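Local coordinates for protein Rio2 kinase (Chaetomium thermophilum, PDB 4GYI) that probably acts as a magnesium-dependent atypical serine/threonine kinase of the RIO family, turning over ATP on the pre-40S ribosomal subunit during its maturation, at residues A[268-273]-A[298-303]. Sequence-based numbering, arbitrary orientation.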
loop_
_atom_site.group_PDB
_atom_site.type_symbol
_atom_site.label_atom_id
_atom_site.label_comp_id
_atom_site.label_asym_id
_atom_site.label_seq_id
_atom_site.Cartn_x
_atom_site.Cartn_y
_atom_site.Cartn_z
ATOM N N PRO A 268 3.014 -21.656 5.921
ATOM C CA PRO A 268 2.718 -23.029 5.496
ATOM C C PRO A 268 2.935 -23.225 3.995
ATOM O O PRO A 268 3.358 -24.294 3.568
ATOM C CB PRO A 268 1.235 -23.185 5.842
ATOM C CG PRO A 268 1.031 -22.281 6.996
ATOM C CD PRO A 268 1.938 -21.099 6.763
ATOM N N ASN A 269 2.666 -22.188 3.209
ATOM C CA ASN A 269 2.886 -22.246 1.768
ATOM C C ASN A 269 4.188 -21.594 1.322
ATOM O O ASN A 269 4.275 -21.164 0.177
ATOM C CB ASN A 269 1.751 -21.540 1.022
ATOM C CG ASN A 269 0.487 -22.351 0.971
ATOM O OD1 ASN A 269 0.523 -23.566 0.781
ATOM N ND2 ASN A 269 -0.652 -21.680 1.132
ATOM N N ALA A 270 5.184 -21.497 2.201
ATOM C CA ALA A 270 6.367 -20.688 1.893
ATOM C C ALA A 270 7.085 -21.171 0.642
ATOM O O ALA A 270 7.529 -20.356 -0.168
ATOM C CB ALA A 270 7.319 -20.624 3.064
ATOM N N GLU A 271 7.156 -22.490 0.466
ATOM C CA GLU A 271 7.846 -23.058 -0.690
ATOM C C GLU A 271 7.196 -22.634 -2.009
ATOM O O GLU A 271 7.883 -22.274 -2.958
ATOM C CB GLU A 271 7.959 -24.588 -0.598
ATOM C CG GLU A 271 8.643 -25.220 -1.810
ATOM C CD GLU A 271 9.096 -26.661 -1.579
ATOM O OE1 GLU A 271 8.835 -27.225 -0.489
ATOM O OE2 GLU A 271 9.727 -27.233 -2.496
ATOM N N MET A 272 5.873 -22.673 -2.063
ATOM C CA MET A 272 5.164 -22.212 -3.248
ATOM C C MET A 272 5.449 -20.714 -3.502
ATOM O O MET A 272 5.718 -20.314 -4.635
ATOM C CB MET A 272 3.662 -22.493 -3.110
ATOM C CG MET A 272 2.791 -21.947 -4.261
ATOM S SD MET A 272 2.327 -20.187 -4.180
ATOM C CE MET A 272 1.266 -20.174 -2.736
ATOM N N TYR A 273 5.412 -19.895 -2.451
ATOM C CA TYR A 273 5.650 -18.449 -2.606
ATOM C C TYR A 273 7.094 -18.144 -3.027
ATOM O O TYR A 273 7.336 -17.329 -3.922
ATOM C CB TYR A 273 5.287 -17.666 -1.336
ATOM C CG TYR A 273 3.803 -17.616 -1.020
ATOM C CD1 TYR A 273 2.921 -16.887 -1.814
ATOM C CD2 TYR A 273 3.286 -18.280 0.089
ATOM C CE1 TYR A 273 1.565 -16.842 -1.522
ATOM C CE2 TYR A 273 1.931 -18.240 0.392
ATOM C CZ TYR A 273 1.076 -17.525 -0.415
ATOM O OH TYR A 273 -0.270 -17.488 -0.112
ATOM N N PRO A 298 17.627 -20.810 -7.342
ATOM C CA PRO A 298 17.775 -21.423 -6.016
ATOM C C PRO A 298 16.488 -22.111 -5.591
ATOM O O PRO A 298 15.424 -21.800 -6.120
ATOM C CB PRO A 298 18.074 -20.225 -5.101
ATOM C CG PRO A 298 17.453 -19.074 -5.764
ATOM C CD PRO A 298 17.575 -19.337 -7.252
ATOM N N PHE A 299 16.598 -23.083 -4.700
ATOM C CA PHE A 299 15.434 -23.834 -4.268
ATOM C C PHE A 299 15.126 -23.459 -2.835
ATOM O O PHE A 299 16.034 -23.113 -2.067
ATOM C CB PHE A 299 15.702 -25.334 -4.356
ATOM C CG PHE A 299 16.347 -25.758 -5.637
ATOM C CD1 PHE A 299 15.595 -25.897 -6.792
ATOM C CD2 PHE A 299 17.704 -26.023 -5.689
ATOM C CE1 PHE A 299 16.185 -26.289 -7.980
ATOM C CE2 PHE A 299 18.297 -26.416 -6.866
ATOM C CZ PHE A 299 17.533 -26.553 -8.017
ATOM N N TYR A 300 13.848 -23.538 -2.483
ATOM C CA TYR A 300 13.386 -23.204 -1.142
ATOM C C TYR A 300 14.114 -23.962 -0.026
ATOM O O TYR A 300 14.475 -23.367 0.993
ATOM C CB TYR A 300 11.890 -23.463 -1.034
ATOM C CG TYR A 300 11.338 -23.269 0.357
ATOM C CD1 TYR A 300 11.085 -21.996 0.852
ATOM C CD2 TYR A 300 11.068 -24.363 1.177
ATOM C CE1 TYR A 300 10.569 -21.816 2.128
ATOM C CE2 TYR A 300 10.562 -24.194 2.452
ATOM C CZ TYR A 300 10.313 -22.918 2.922
ATOM O OH TYR A 300 9.798 -22.751 4.190
ATOM N N LYS A 301 14.330 -25.263 -0.204
ATOM C CA LYS A 301 14.963 -26.044 0.859
ATOM C C LYS A 301 16.376 -25.557 1.161
ATOM O O LYS A 301 16.823 -25.639 2.303
ATOM C CB LYS A 301 14.960 -27.551 0.569
ATOM C CG LYS A 301 14.358 -27.954 -0.761
ATOM C CD LYS A 301 15.374 -27.882 -1.896
ATOM C CE LYS A 301 16.458 -28.944 -1.757
ATOM N NZ LYS A 301 17.309 -29.020 -2.977
ATOM N N ASP A 302 17.070 -25.057 0.141
ATOM C CA ASP A 302 18.358 -24.403 0.345
ATOM C C ASP A 302 18.148 -23.155 1.187
ATOM O O ASP A 302 18.711 -23.027 2.267
ATOM C CB ASP A 302 18.994 -23.977 -0.981
ATOM C CG ASP A 302 19.135 -25.115 -1.964
ATOM O OD1 ASP A 302 19.104 -24.831 -3.187
ATOM O OD2 ASP A 302 19.280 -26.278 -1.518
ATOM N N ALA A 303 17.335 -22.234 0.667
ATOM C CA ALA A 303 17.089 -20.943 1.314
ATOM C C ALA A 303 16.693 -21.048 2.796
ATOM O O ALA A 303 17.214 -20.305 3.628
ATOM C CB ALA A 303 16.036 -20.144 0.534
HETATM O O HOH W 1 12.513 -26.403 -2.631
#
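Tyr-300 lays one face of its ring over Glu-271, in the first turn of helix 270-289, with Ala-270 beside its phenolic end. The evidence for a CH-pi contact is the position of Glu-271 CB, 3.9 Å from the centroid of the Tyr-300 ring and 26° off its normal. Glu-271 CA lies over the same face, 3.6 Å above the plane and displaced toward the rim. Tyr-300 holds CG anti to its own backbone N (chi1 175°), which carries the ring from helix 300-304 across to the other backbone. At the phenolic end, Ala-270 CB comes in obliquely, 3.5 Å from Tyr-300 OH. That hydroxyl is hydrogen-bonded to the backbone oxygen of Met-265, so the ring is held at its far end as well as along its face, and Phe-274 touches it from the next turn.

Glu-271 also reaches out with an extended chain, passing its methylene CG 3.8 Å from Tyr-300 CB. Its carboxylate lies only 17° from parallel to the ring plane, and one of its oxygens, OE2, accepts a hydrogen bond from water 1 at 2.9 Å; the same water accepts from Lys-301 N at 3.2 Å. Replacing Tyr-300 with an alanine would probably leave Ala-270 and the Glu-271 methylenes without their packing surface, and the Met-265 oxygen without its hydroxyl partner.

With no direct hydrogen bond between the segments and 180 Å² buried in total, the chemistry implies that the short helix docks on the start of helix 270-289 through CH-pi and aliphatic packing against one tyrosine ring, with a water-mediated link from Glu-271 OE2 to the backbone N of Lys-301.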